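Local coordinates for D-alanyl transferase DltD (Enterococcus faecium TX0133A04, PDB 6PFX), which probably transfers D-alanine to lipoteichoic acid during cell-wall biogenesis in this Gram-positive bacterium, as a membrane-associated member of the DltD family, at residues K25-I29 / E190-F194; F117-Y121 / L147-V153; F272-L277 / L377-S383; P294-K299 / A337-M343. All coordinates share one frame; numbering follows the deposited sequence.

The four contacts join helices and loops around the parallel sheet of a domain probably of the SGNH-hydrolase type. Contacts 1 and 2 adjoin, with centres about 20 Å apart: Lys25 of contact 1 lays CG 3.6 Å from the carbonyl oxygen O of Tyr120 in contact 2. Contact 3 follows without touching, its nearest atoms about 6 Å from contact 2. Contact 4 lies across the chain's centre from contacts 1 and 2, about 38 Å and 33 Å away between centres, and within the span of chain bracketed by contact 3. It is also near the probable active site, since Met343 approaches, without touching, the likely catalytic triad of Ser46, His348 and Asp345.

Contact 1 of 4, residues K25-I29 / E190-F194; sequences KGDAI and EDEVF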
loop_
_atom_site.group_PDB
_atom_site.type_symbol
_atom_site.label_atom_id
_atom_site.label_comp_id
_atom_site.label_asym_id
_atom_site.label_seq_id
_atom_site.Cartn_x
_atom_site.Cartn_y
_atom_site.Cartn_z
ATOM N N LYS A 25 -12.846 -3.994 -1.186
ATOM C CA LYS A 25 -13.205 -4.993 -2.186
ATOM C C LYS A 25 -14.303 -4.529 -3.133
ATOM O O LYS A 25 -14.592 -5.224 -4.115
ATOM C CB LYS A 25 -13.721 -6.268 -1.505
ATOM C CG LYS A 25 -12.678 -7.035 -0.739
ATOM C CD LYS A 25 -13.143 -8.427 -0.301
ATOM C CE LYS A 25 -14.451 -8.388 0.478
ATOM N NZ LYS A 25 -14.847 -9.743 0.976
ATOM N N GLY A 26 -14.942 -3.396 -2.852
ATOM C CA GLY A 26 -16.071 -2.937 -3.627
ATOM C C GLY A 26 -15.695 -1.901 -4.672
ATOM O O GLY A 26 -14.521 -1.657 -4.965
ATOM N N ASP A 27 -16.741 -1.302 -5.258
ATOM C CA ASP A 27 -16.589 -0.278 -6.277
ATOM C C ASP A 27 -17.358 1.004 -5.963
ATOM O O ASP A 27 -16.827 2.103 -6.136
ATOM C CB ASP A 27 -17.086 -0.795 -7.639
ATOM C CG ASP A 27 -16.109 -1.723 -8.318
ATOM O OD1 ASP A 27 -14.899 -1.647 -8.035
ATOM O OD2 ASP A 27 -16.556 -2.528 -9.160
ATOM N N ALA A 28 -18.617 0.884 -5.528
ATOM C CA ALA A 28 -19.510 2.039 -5.505
ATOM C C ALA A 28 -18.947 3.166 -4.649
ATOM O O ALA A 28 -18.918 4.326 -5.072
ATOM C CB ALA A 28 -20.894 1.613 -5.011
ATOM N N ILE A 29 -18.468 2.844 -3.450
ATOM C CA ILE A 29 -18.005 3.885 -2.537
ATOM C C ILE A 29 -16.652 4.424 -2.977
ATOM O O ILE A 29 -16.484 5.629 -3.192
ATOM C CB ILE A 29 -17.976 3.373 -1.085
ATOM C CG1 ILE A 29 -19.407 3.130 -0.596
ATOM C CG2 ILE A 29 -17.253 4.369 -0.196
ATOM C CD1 ILE A 29 -19.485 2.493 0.790
ATOM N N GLU A 190 -25.403 -5.533 -5.462
ATOM C CA GLU A 190 -25.168 -5.703 -4.034
ATOM C C GLU A 190 -24.197 -4.657 -3.506
ATOM O O GLU A 190 -24.367 -4.137 -2.397
ATOM C CB GLU A 190 -24.597 -7.099 -3.780
ATOM C CG GLU A 190 -25.563 -8.217 -4.089
ATOM C CD GLU A 190 -24.959 -9.592 -3.901
ATOM O OE1 GLU A 190 -23.726 -9.694 -3.718
ATOM O OE2 GLU A 190 -25.730 -10.573 -3.939
ATOM N N ASP A 191 -23.152 -4.363 -4.276
ATOM C CA ASP A 191 -22.175 -3.357 -3.875
ATOM C C ASP A 191 -22.811 -1.976 -3.807
ATOM O O ASP A 191 -22.546 -1.215 -2.868
ATOM C CB ASP A 191 -21.011 -3.417 -4.869
ATOM C CG ASP A 191 -19.933 -2.396 -4.594
ATOM O OD1 ASP A 191 -19.361 -2.392 -3.478
ATOM O OD2 ASP A 191 -19.647 -1.612 -5.523
ATOM N N GLU A 192 -23.666 -1.640 -4.776
ATOM C CA GLU A 192 -24.331 -0.339 -4.769
ATOM C C GLU A 192 -25.242 -0.173 -3.558
ATOM O O GLU A 192 -25.401 0.946 -3.053
ATOM C CB GLU A 192 -25.110 -0.154 -6.077
ATOM C CG GLU A 192 -24.209 -0.047 -7.314
ATOM C CD GLU A 192 -24.947 -0.240 -8.633
ATOM O OE1 GLU A 192 -26.189 -0.372 -8.620
ATOM O OE2 GLU A 192 -24.278 -0.267 -9.692
ATOM N N VAL A 193 -25.831 -1.259 -3.068
ATOM C CA VAL A 193 -26.807 -1.190 -1.987
ATOM C C VAL A 193 -26.180 -1.494 -0.632
ATOM O O VAL A 193 -26.569 -0.904 0.377
ATOM C CB VAL A 193 -28.003 -2.124 -2.278
ATOM C CG1 VAL A 193 -28.958 -2.143 -1.094
ATOM C CG2 VAL A 193 -28.727 -1.693 -3.550
ATOM N N PHE A 194 -25.217 -2.410 -0.584
ATOM C CA PHE A 194 -24.575 -2.771 0.677
ATOM C C PHE A 194 -23.083 -2.436 0.620
ATOM O O PHE A 194 -22.404 -2.393 1.648
ATOM C CB PHE A 194 -24.772 -4.262 0.979
ATOM C CG PHE A 194 -26.191 -4.740 0.790
ATOM C CD1 PHE A 194 -26.635 -5.147 -0.457
ATOM C CD2 PHE A 194 -27.077 -4.787 1.859
ATOM C CE1 PHE A 194 -27.936 -5.585 -0.642
ATOM C CE2 PHE A 194 -28.383 -5.228 1.681
ATOM C CZ PHE A 194 -28.812 -5.629 0.429
HETATM O O HOH W 1 -18.538 0.007 -2.313
#
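The carboxylate of Asp191, on the last full turn of helix 181-193, faces the backbone of Gly26, Asp27 and Ala28 just where helix 28-35 starts. With CG anti to the backbone N (chi1 179°), the group leaves its own helix and reaches the amides of the other segment. OD2 takes two hydrogen bonds there, from Ala28 N at 2.7 Å and from Asp27 N at 2.9 Å. Both donors come in on the syn side, the Ala28 N-H lying closer to the carboxylate plane than that of Asp27. The second oxygen, OD1, has a weak bond from Asp27 N at 3.3 Å and sits 3.3 Å from Gly26 CA; glycine suits this place, for the carboxylate leaves little room beside CA for a side chain. A water 2.8 Å from Asp191 OD1 donates to it and accepts from Ile29 N, carrying the grip further along the new helix. Ala28, small enough for close approach, sets its methyl CB 4.0 Å from Glu192 CA. Asp27 occupies the N-cap position, yet its side chain turns to a salt bridge with Lys30 and packs on Leu124 and Gln125 of helix 123-132. Amides at a helix N-terminus probably favour the ionised form of Asp191, although the nearby Asp27 carboxylate, itself paired with Lys30, would work partly against this; the bonds fasten the two helices together at the protein surface.

Contact 2 of 4, residues F117-Y121 / L147-V153; sequences FNTYY and LLTFSKV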
loop_
_atom_site.group_PDB
_atom_site.type_symbol
_atom_site.label_atom_id
_atom_site.label_comp_id
_atom_site.label_asym_id
_atom_site.label_seq_id
_atom_site.Cartn_x
_atom_site.Cartn_y
_atom_site.Cartn_z
ATOM N N PHE A 117 -4.117 -12.982 0.502
ATOM C CA PHE A 117 -4.782 -12.889 -0.789
ATOM C C PHE A 117 -6.268 -13.193 -0.643
ATOM O O PHE A 117 -7.121 -12.473 -1.179
ATOM C CB PHE A 117 -4.149 -13.848 -1.796
ATOM C CG PHE A 117 -4.906 -13.914 -3.085
ATOM C CD1 PHE A 117 -4.695 -12.975 -4.073
ATOM C CD2 PHE A 117 -5.870 -14.878 -3.278
ATOM C CE1 PHE A 117 -5.419 -13.010 -5.243
ATOM C CE2 PHE A 117 -6.594 -14.922 -4.453
ATOM C CZ PHE A 117 -6.370 -13.984 -5.430
ATOM N N ASN A 118 -6.593 -14.263 0.092
ATOM C CA ASN A 118 -7.978 -14.704 0.215
ATOM C C ASN A 118 -8.846 -13.659 0.906
ATOM O O ASN A 118 -10.023 -13.498 0.563
ATOM C CB ASN A 118 -8.048 -16.028 0.980
ATOM C CG ASN A 118 -7.474 -17.192 0.196
ATOM O OD1 ASN A 118 -7.280 -17.111 -1.016
ATOM N ND2 ASN A 118 -7.203 -18.291 0.892
ATOM N N THR A 119 -8.293 -12.943 1.891
ATOM C CA THR A 119 -9.092 -11.961 2.616
ATOM C C THR A 119 -9.606 -10.862 1.696
ATOM O O THR A 119 -10.745 -10.400 1.843
ATOM C CB THR A 119 -8.273 -11.343 3.750
ATOM O OG1 THR A 119 -7.929 -12.363 4.689
ATOM C CG2 THR A 119 -9.063 -10.246 4.451
ATOM N N TYR A 120 -8.785 -10.418 0.750
ATOM C CA TYR A 120 -9.137 -9.291 -0.098
ATOM C C TYR A 120 -9.531 -9.689 -1.506
ATOM O O TYR A 120 -9.956 -8.820 -2.276
ATOM C CB TYR A 120 -7.988 -8.282 -0.124
ATOM C CG TYR A 120 -7.728 -7.725 1.245
ATOM C CD1 TYR A 120 -8.462 -6.644 1.714
ATOM C CD2 TYR A 120 -6.778 -8.296 2.082
ATOM C CE1 TYR A 120 -8.246 -6.124 2.972
ATOM C CE2 TYR A 120 -6.555 -7.784 3.355
ATOM C CZ TYR A 120 -7.298 -6.697 3.788
ATOM O OH TYR A 120 -7.101 -6.162 5.039
ATOM N N TYR A 121 -9.428 -10.969 -1.859
ATOM C CA TYR A 121 -9.835 -11.399 -3.189
ATOM C C TYR A 121 -11.281 -10.987 -3.437
ATOM O O TYR A 121 -12.174 -11.319 -2.649
ATOM C CB TYR A 121 -9.702 -12.909 -3.345
ATOM C CG TYR A 121 -10.311 -13.400 -4.640
ATOM C CD1 TYR A 121 -9.802 -12.994 -5.867
ATOM C CD2 TYR A 121 -11.402 -14.257 -4.636
ATOM C CE1 TYR A 121 -10.365 -13.437 -7.061
ATOM C CE2 TYR A 121 -11.971 -14.700 -5.820
ATOM C CZ TYR A 121 -11.446 -14.287 -7.026
ATOM O OH TYR A 121 -12.000 -14.722 -8.211
ATOM N N LEU A 147 -3.082 -15.358 -10.521
ATOM C CA LEU A 147 -4.375 -15.735 -9.974
ATOM C C LEU A 147 -4.588 -17.232 -10.056
ATOM O O LEU A 147 -5.202 -17.813 -9.154
ATOM C CB LEU A 147 -5.492 -15.013 -10.731
ATOM C CG LEU A 147 -5.536 -13.510 -10.498
ATOM C CD1 LEU A 147 -6.568 -12.828 -11.339
ATOM C CD2 LEU A 147 -5.824 -13.178 -9.022
ATOM N N LEU A 148 -4.072 -17.870 -11.110
ATOM C CA LEU A 148 -4.250 -19.301 -11.301
ATOM C C LEU A 148 -3.482 -20.145 -10.294
ATOM O O LEU A 148 -3.633 -21.371 -10.318
ATOM C CB LEU A 148 -3.813 -19.708 -12.704
ATOM C CG LEU A 148 -4.800 -19.359 -13.813
ATOM C CD1 LEU A 148 -4.135 -19.452 -15.165
ATOM C CD2 LEU A 148 -6.007 -20.273 -13.731
ATOM N N THR A 149 -2.667 -19.535 -9.427
ATOM C CA THR A 149 -1.954 -20.279 -8.391
ATOM C C THR A 149 -2.704 -20.310 -7.064
ATOM O O THR A 149 -2.293 -21.033 -6.151
ATOM C CB THR A 149 -0.526 -19.736 -8.174
ATOM O OG1 THR A 149 -0.546 -18.466 -7.508
ATOM C CG2 THR A 149 0.209 -19.617 -9.503
ATOM N N PHE A 150 -3.795 -19.567 -6.942
ATOM C CA PHE A 150 -4.538 -19.471 -5.695
ATOM C C PHE A 150 -5.779 -20.349 -5.768
ATOM O O PHE A 150 -6.580 -20.227 -6.700
ATOM C CB PHE A 150 -4.933 -18.022 -5.429
ATOM C CG PHE A 150 -3.775 -17.133 -5.084
ATOM C CD1 PHE A 150 -3.198 -17.197 -3.828
ATOM C CD2 PHE A 150 -3.261 -16.236 -6.006
ATOM C CE1 PHE A 150 -2.127 -16.383 -3.489
ATOM C CE2 PHE A 150 -2.188 -15.412 -5.675
ATOM C CZ PHE A 150 -1.623 -15.484 -4.408
ATOM N N SER A 151 -5.939 -21.225 -4.774
ATOM C CA SER A 151 -7.030 -22.192 -4.806
ATOM C C SER A 151 -8.393 -21.517 -4.820
ATOM O O SER A 151 -9.329 -22.030 -5.443
ATOM C CB SER A 151 -6.905 -23.143 -3.615
ATOM O OG SER A 151 -5.710 -23.895 -3.716
ATOM N N LYS A 152 -8.531 -20.371 -4.149
ATOM C CA LYS A 152 -9.825 -19.701 -4.130
ATOM C C LYS A 152 -10.263 -19.325 -5.537
ATOM O O LYS A 152 -11.457 -19.372 -5.852
ATOM C CB LYS A 152 -9.768 -18.465 -3.234
ATOM C CG LYS A 152 -11.135 -17.939 -2.829
ATOM C CD LYS A 152 -11.044 -17.085 -1.575
ATOM C CE LYS A 152 -12.405 -16.941 -0.911
ATOM N NZ LYS A 152 -12.340 -16.144 0.347
ATOM N N VAL A 153 -9.315 -18.959 -6.400
ATOM C CA VAL A 153 -9.644 -18.657 -7.791
ATOM C C VAL A 153 -10.027 -19.931 -8.533
ATOM O O VAL A 153 -10.984 -19.944 -9.319
ATOM C CB VAL A 153 -8.453 -17.936 -8.450
ATOM C CG1 VAL A 153 -8.627 -17.846 -9.968
ATOM C CG2 VAL A 153 -8.265 -16.551 -7.843
HETATM O O HOH W 2 -6.390 -19.284 -2.416
HETATM O O HOH W 3 -12.338 -12.821 -0.443
#
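Phe117 reaches across to Phe150 from the last turns of helix 114-120, its CG anti to the backbone N (chi1 173°). CB already lies over the face of the Phe150 ring, 4.1 Å from its centroid, in a CH-pi contact. Beyond it the two rings stack face to face, centroids 3.8 Å apart and planes only 8° from parallel; CD2 and CE2 both lie about 3.6 Å from Phe150 CG. At the far end the ring edge takes over: CZ meets Leu147 CD2 at 3.7 Å and, a little farther off, Val153 CG2. Flat aromatic and branched aliphatic groups suit this buried spot, which Leu80 of helix 79-89 also lines. The opposing segment is the link between helix 138-147 and helix 151-154, a type I beta turn from Leu147 to Phe150, with Phe150 at the N-cap position of the second helix. Val153 CG2 also makes an off-centre CH-pi contact with the Tyr121 ring, approaching it obliquely. Toward solvent, the extended Lys152 chain runs past Asn118, with CB 3.6 Å from Asn118 OD1. One water donates to that OD1 at 2.7 Å while accepting from Lys152 N, and another donates to the carbonyl oxygens of Asn118 and Tyr121.

Contact 3 of 4, residues F272-L277 / L377-S383; sequences FSDFQL and LDDAFFS
A 3-10 turn preceding helix 384-388, opened by an Asx turn in which Asp378 OD1 accepts from Ala380 N, is pressed here against helix 271-284. Ser273 of that helix gives its hydroxyl proton to the carbonyl oxygen of Phe381, OG to O 2.8 Å; a small hydroxyl suits the spot, because the backbones approach to 4.5 Å between Ser273 CA and Phe382 CA. Gln276 meets both Phe381 and Phe382. With CG anti to its backbone N and the chain bent at chi2 (62°), it lays CG over one face of the Phe382 ring, 3.7 Å from the centroid in a CH-pi contact, while the amide plane stands almost upright to that ring (81°). The same bend brings OE1 to 3.3 Å from Phe381 CB and leaves NE2 bonded at 3.0 Å to a water that in turn donates to Asp379 OD1. Leu277 CD2 adds apolar cover, 3.7 Å from Phe382 CE1. Outside the segments, Gln325 accepts from Gln276 NE2 and Gln321 donates to its OE1. Both ends of this buried amide therefore have partners, which fixes its flip and lets a polar side chain sit between two phenylalanines without losing its hydrogen bonds.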
loop_
_atom_site.group_PDB
_atom_site.type_symbol
_atom_site.label_atom_id
_atom_site.label_comp_id
_atom_site.label_asym_id
_atom_site.label_seq_id
_atom_site.Cartn_x
_atom_site.Cartn_y
_atom_site.Cartn_z
ATOM N N PHE A 272 7.923 -8.292 -6.187
ATOM C CA PHE A 272 8.479 -7.296 -7.096
ATOM C C PHE A 272 7.677 -7.248 -8.385
ATOM O O PHE A 272 7.491 -6.182 -8.973
ATOM C CB PHE A 272 9.950 -7.594 -7.399
ATOM C CG PHE A 272 10.867 -7.284 -6.253
ATOM C CD1 PHE A 272 11.252 -5.984 -5.984
ATOM C CD2 PHE A 272 11.314 -8.292 -5.428
ATOM C CE1 PHE A 272 12.067 -5.694 -4.922
ATOM C CE2 PHE A 272 12.133 -8.005 -4.366
ATOM C CZ PHE A 272 12.509 -6.703 -4.117
ATOM N N SER A 273 7.202 -8.405 -8.842
ATOM C CA SER A 273 6.399 -8.471 -10.058
ATOM C C SER A 273 4.937 -8.112 -9.796
ATOM O O SER A 273 4.305 -7.473 -10.648
ATOM C CB SER A 273 6.594 -9.837 -10.710
ATOM O OG SER A 273 7.961 -10.007 -11.082
ATOM N N ASP A 274 4.381 -8.476 -8.630
ATOM C CA ASP A 274 3.070 -7.953 -8.252
ATOM C C ASP A 274 3.108 -6.427 -8.180
ATOM O O ASP A 274 2.173 -5.748 -8.620
ATOM C CB ASP A 274 2.599 -8.525 -6.907
ATOM C CG ASP A 274 2.342 -10.031 -6.936
ATOM O OD1 ASP A 274 2.396 -10.669 -8.004
ATOM O OD2 ASP A 274 2.076 -10.592 -5.854
ATOM N N PHE A 275 4.197 -5.868 -7.632
ATOM C CA PHE A 275 4.370 -4.420 -7.566
ATOM C C PHE A 275 4.431 -3.816 -8.962
ATOM O O PHE A 275 3.906 -2.719 -9.192
ATOM C CB PHE A 275 5.656 -4.101 -6.765
ATOM C CG PHE A 275 5.864 -2.629 -6.521
ATOM C CD1 PHE A 275 5.006 -1.944 -5.709
ATOM C CD2 PHE A 275 6.930 -1.943 -7.078
ATOM C CE1 PHE A 275 5.159 -0.607 -5.489
ATOM C CE2 PHE A 275 7.089 -0.582 -6.849
ATOM C CZ PHE A 275 6.198 0.082 -6.061
ATOM N N GLN A 276 5.011 -4.543 -9.919
ATOM C CA GLN A 276 5.030 -4.064 -11.294
ATOM C C GLN A 276 3.625 -3.860 -11.852
ATOM O O GLN A 276 3.417 -2.976 -12.690
ATOM C CB GLN A 276 5.831 -5.007 -12.192
ATOM C CG GLN A 276 5.984 -4.473 -13.606
ATOM C CD GLN A 276 6.733 -3.142 -13.732
ATOM O OE1 GLN A 276 7.490 -2.718 -12.852
ATOM N NE2 GLN A 276 6.520 -2.490 -14.856
ATOM N N LEU A 277 2.656 -4.674 -11.420
ATOM C CA LEU A 277 1.276 -4.448 -11.831
ATOM C C LEU A 277 0.801 -3.074 -11.383
ATOM O O LEU A 277 0.184 -2.336 -12.158
ATOM C CB LEU A 277 0.369 -5.516 -11.227
ATOM C CG LEU A 277 0.490 -6.933 -11.763
ATOM C CD1 LEU A 277 -0.345 -7.896 -10.945
ATOM C CD2 LEU A 277 -0.020 -6.952 -13.188
ATOM N N LEU A 377 7.507 2.100 -19.110
ATOM C CA LEU A 377 7.324 0.794 -18.492
ATOM C C LEU A 377 8.183 -0.272 -19.168
ATOM O O LEU A 377 8.380 -0.264 -20.388
ATOM C CB LEU A 377 5.862 0.367 -18.522
ATOM C CG LEU A 377 4.919 1.224 -17.685
ATOM C CD1 LEU A 377 3.487 0.892 -18.037
ATOM C CD2 LEU A 377 5.182 1.021 -16.200
ATOM N N ASP A 378 8.710 -1.188 -18.356
ATOM C CA ASP A 378 9.470 -2.327 -18.849
ATOM C C ASP A 378 8.851 -3.601 -18.301
ATOM O O ASP A 378 8.876 -3.843 -17.089
ATOM C CB ASP A 378 10.926 -2.238 -18.411
ATOM C CG ASP A 378 11.810 -3.231 -19.133
ATOM O OD1 ASP A 378 11.304 -4.209 -19.740
ATOM O OD2 ASP A 378 13.031 -3.014 -19.112
ATOM N N ASP A 379 8.341 -4.435 -19.200
ATOM C CA ASP A 379 7.702 -5.680 -18.804
ATOM C C ASP A 379 8.692 -6.711 -18.272
ATOM O O ASP A 379 8.255 -7.700 -17.677
ATOM C CB ASP A 379 6.891 -6.207 -19.990
ATOM C CG ASP A 379 5.730 -5.289 -20.367
ATOM O OD1 ASP A 379 5.013 -4.810 -19.466
ATOM O OD2 ASP A 379 5.520 -5.056 -21.579
ATOM N N ALA A 380 10.004 -6.503 -18.433
ATOM C CA ALA A 380 10.970 -7.387 -17.791
ATOM C C ALA A 380 10.742 -7.476 -16.287
ATOM O O ALA A 380 11.173 -8.442 -15.648
ATOM C CB ALA A 380 12.403 -6.892 -18.023
ATOM N N PHE A 381 10.133 -6.455 -15.682
ATOM C CA PHE A 381 9.954 -6.492 -14.230
ATOM C C PHE A 381 8.903 -7.513 -13.791
ATOM O O PHE A 381 8.763 -7.747 -12.586
ATOM C CB PHE A 381 9.645 -5.081 -13.709
ATOM C CG PHE A 381 10.825 -4.145 -13.742
ATOM C CD1 PHE A 381 11.916 -4.350 -12.899
ATOM C CD2 PHE A 381 10.826 -3.030 -14.574
ATOM C CE1 PHE A 381 12.978 -3.482 -12.922
ATOM C CE2 PHE A 381 11.908 -2.174 -14.609
ATOM C CZ PHE A 381 12.969 -2.385 -13.760
ATOM N N PHE A 382 8.180 -8.142 -14.733
ATOM C CA PHE A 382 7.305 -9.276 -14.432
ATOM C C PHE A 382 8.061 -10.605 -14.355
ATOM O O PHE A 382 7.483 -11.606 -13.905
ATOM C CB PHE A 382 6.164 -9.382 -15.480
ATOM C CG PHE A 382 5.170 -8.258 -15.410
ATOM C CD1 PHE A 382 4.477 -7.985 -14.232
ATOM C CD2 PHE A 382 4.919 -7.480 -16.521
ATOM C CE1 PHE A 382 3.565 -6.927 -14.163
ATOM C CE2 PHE A 382 4.014 -6.429 -16.462
ATOM C CZ PHE A 382 3.334 -6.157 -15.272
ATOM N N SER A 383 9.333 -10.628 -14.759
ATOM C CA SER A 383 10.062 -11.874 -14.941
ATOM C C SER A 383 10.600 -12.432 -13.635
ATOM O O SER A 383 10.873 -11.691 -12.682
ATOM C CB SER A 383 11.259 -11.676 -15.882
ATOM O OG SER A 383 12.284 -10.916 -15.262
HETATM O O HOH W 4 4.712 -3.020 -17.194
#

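Contact 4 of 4, residues P294-K299 / A337-M343; sequences PPVNEK and AGTNYFM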
loop_
_atom_site.group_PDB
_atom_site.type_symbol
_atom_site.label_atom_id
_atom_site.label_comp_id
_atom_site.label_asym_id
_atom_site.label_seq_id
_atom_site.Cartn_x
_atom_site.Cartn_y
_atom_site.Cartn_z
ATOM N N PRO A 294 9.448 2.888 4.495
ATOM C CA PRO A 294 9.765 3.048 5.914
ATOM C C PRO A 294 10.948 2.193 6.310
ATOM O O PRO A 294 11.246 1.179 5.662
ATOM C CB PRO A 294 8.503 2.526 6.614
ATOM C CG PRO A 294 8.039 1.431 5.664
ATOM C CD PRO A 294 8.245 2.060 4.292
ATOM N N PRO A 295 11.602 2.542 7.402
ATOM C CA PRO A 295 12.667 1.710 7.958
ATOM C C PRO A 295 12.085 0.629 8.859
ATOM O O PRO A 295 10.883 0.511 9.046
ATOM C CB PRO A 295 13.432 2.707 8.821
ATOM C CG PRO A 295 12.327 3.594 9.351
ATOM C CD PRO A 295 11.370 3.763 8.194
ATOM N N VAL A 296 12.984 -0.166 9.434
ATOM C CA VAL A 296 12.671 -1.017 10.574
ATOM C C VAL A 296 13.446 -0.466 11.758
ATOM O O VAL A 296 14.631 -0.146 11.623
ATOM C CB VAL A 296 13.041 -2.486 10.322
ATOM C CG1 VAL A 296 12.833 -3.279 11.603
ATOM C CG2 VAL A 296 12.210 -3.034 9.197
ATOM N N ASN A 297 12.747 -0.273 12.879
ATOM C CA ASN A 297 13.301 0.173 14.150
ATOM C C ASN A 297 14.618 -0.530 14.428
ATOM O O ASN A 297 14.666 -1.757 14.531
ATOM C CB ASN A 297 12.251 -0.183 15.219
ATOM C CG ASN A 297 12.663 0.210 16.623
ATOM O OD1 ASN A 297 13.846 0.289 16.935
ATOM N ND2 ASN A 297 11.675 0.411 17.496
ATOM N N GLU A 298 15.700 0.255 14.532
ATOM C CA GLU A 298 17.026 -0.337 14.681
ATOM C C GLU A 298 17.207 -1.016 16.036
ATOM O O GLU A 298 17.933 -2.009 16.133
ATOM C CB GLU A 298 18.123 0.703 14.457
ATOM C CG GLU A 298 19.485 0.069 14.183
ATOM C CD GLU A 298 20.565 1.091 13.908
ATOM O OE1 GLU A 298 21.729 0.681 13.732
ATOM O OE2 GLU A 298 20.250 2.301 13.872
ATOM N N LYS A 299 16.555 -0.526 17.090
ATOM C CA LYS A 299 16.654 -1.221 18.371
ATOM C C LYS A 299 16.075 -2.624 18.256
ATOM O O LYS A 299 16.589 -3.577 18.850
ATOM C CB LYS A 299 15.944 -0.434 19.465
ATOM C CG LYS A 299 16.694 0.810 19.890
ATOM C CD LYS A 299 15.919 1.598 20.925
ATOM C CE LYS A 299 16.651 2.888 21.256
ATOM N NZ LYS A 299 15.870 3.801 22.133
ATOM N N ALA A 337 16.209 4.299 10.524
ATOM C CA ALA A 337 16.033 3.194 11.456
ATOM C C ALA A 337 16.415 3.546 12.890
ATOM O O ALA A 337 15.786 3.064 13.836
ATOM C CB ALA A 337 16.870 2.004 10.983
ATOM N N GLY A 338 17.442 4.373 13.072
ATOM C CA GLY A 338 17.892 4.810 14.377
ATOM C C GLY A 338 17.211 6.016 14.970
ATOM O O GLY A 338 17.560 6.429 16.081
ATOM N N THR A 339 16.233 6.589 14.282
ATOM C CA THR A 339 15.523 7.764 14.774
ATOM C C THR A 339 14.460 7.322 15.769
ATOM O O THR A 339 13.515 6.610 15.416
ATOM C CB THR A 339 14.930 8.523 13.594
ATOM O OG1 THR A 339 15.990 8.906 12.707
ATOM C CG2 THR A 339 14.182 9.740 14.087
ATOM N N ASN A 340 14.632 7.693 17.030
ATOM C CA ASN A 340 13.649 7.291 18.020
ATOM C C ASN A 340 12.253 7.753 17.621
ATOM O O ASN A 340 12.044 8.887 17.165
ATOM C CB ASN A 340 14.012 7.842 19.398
ATOM C CG ASN A 340 15.195 7.118 20.012
ATOM O OD1 ASN A 340 15.520 6.002 19.619
ATOM N ND2 ASN A 340 15.842 7.745 20.982
ATOM N N TYR A 341 11.290 6.862 17.839
ATOM C CA TYR A 341 9.871 7.139 17.670
ATOM C C TYR A 341 9.481 7.321 16.216
ATOM O O TYR A 341 8.380 7.808 15.938
ATOM C CB TYR A 341 9.447 8.342 18.521
ATOM C CG TYR A 341 10.062 8.302 19.889
ATOM C CD1 TYR A 341 9.952 7.174 20.694
ATOM C CD2 TYR A 341 10.796 9.373 20.358
ATOM C CE1 TYR A 341 10.541 7.133 21.946
ATOM C CE2 TYR A 341 11.383 9.345 21.600
ATOM C CZ TYR A 341 11.251 8.229 22.395
ATOM O OH TYR A 341 11.855 8.199 23.642
ATOM N N PHE A 342 10.357 6.948 15.272
ATOM C CA PHE A 342 9.989 6.991 13.860
ATOM C C PHE A 342 8.891 5.978 13.568
ATOM O O PHE A 342 7.922 6.290 12.866
ATOM C CB PHE A 342 11.218 6.723 12.968
ATOM C CG PHE A 342 11.117 7.317 11.589
ATOM C CD1 PHE A 342 11.518 8.619 11.358
ATOM C CD2 PHE A 342 10.637 6.582 10.527
ATOM C CE1 PHE A 342 11.423 9.188 10.108
ATOM C CE2 PHE A 342 10.538 7.150 9.274
ATOM C CZ PHE A 342 10.939 8.448 9.065
ATOM N N MET A 343 9.028 4.767 14.111
ATOM C CA MET A 343 8.043 3.706 13.987
ATOM C C MET A 343 7.315 3.545 15.313
ATOM O O MET A 343 7.885 3.777 16.383
ATOM C CB MET A 343 8.712 2.386 13.615
ATOM C CG MET A 343 9.676 2.530 12.479
ATOM S SD MET A 343 8.856 3.028 10.979
ATOM C CE MET A 343 8.098 1.484 10.521
HETATM O O HOH W 5 9.056 0.924 16.908
#
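Ala337 O receives the backbone N-H of Glu298 at 2.9 Å, the shortest polar bond between the segments. The donor stands 48° out of the carbonyl plane, yet the N-H points well at the oxygen (158°). Just before it, Asn297 is the N-cap of helix 298-304: its OD1 takes a weak capping bond from Lys299 N, while ND2 donates to Phe239 O and to a water. Small Ala337 tucks its CB 3.2 Å from Val296 O, and Pro295 CB lies beside Ala337 N. On its other carbons the same proline meets Phe342, CG to CD2 at 3.6 Å, the two side chains crossing at about a right angle. The chain of Met343, bent at both chi2 and chi3, curls back so that SD lies 3.8 Å from Pro295 CD and CE 3.3 Å from Pro295 O; a flexible thioether can follow such a contour. Lys299 NZ reaches Asn340 OD1 in a weak 3.4 Å bond, on the exposed side. Segment 337-343, which includes the type II turn from Thr339 to Phe342, is thus joined to 294-299 by one backbone bond at Ala337 and by Pro295 packing on Phe342 and Met343, so apolar packing probably carries much of the hold, with Met343 near, though not touching, the likely catalytic triad.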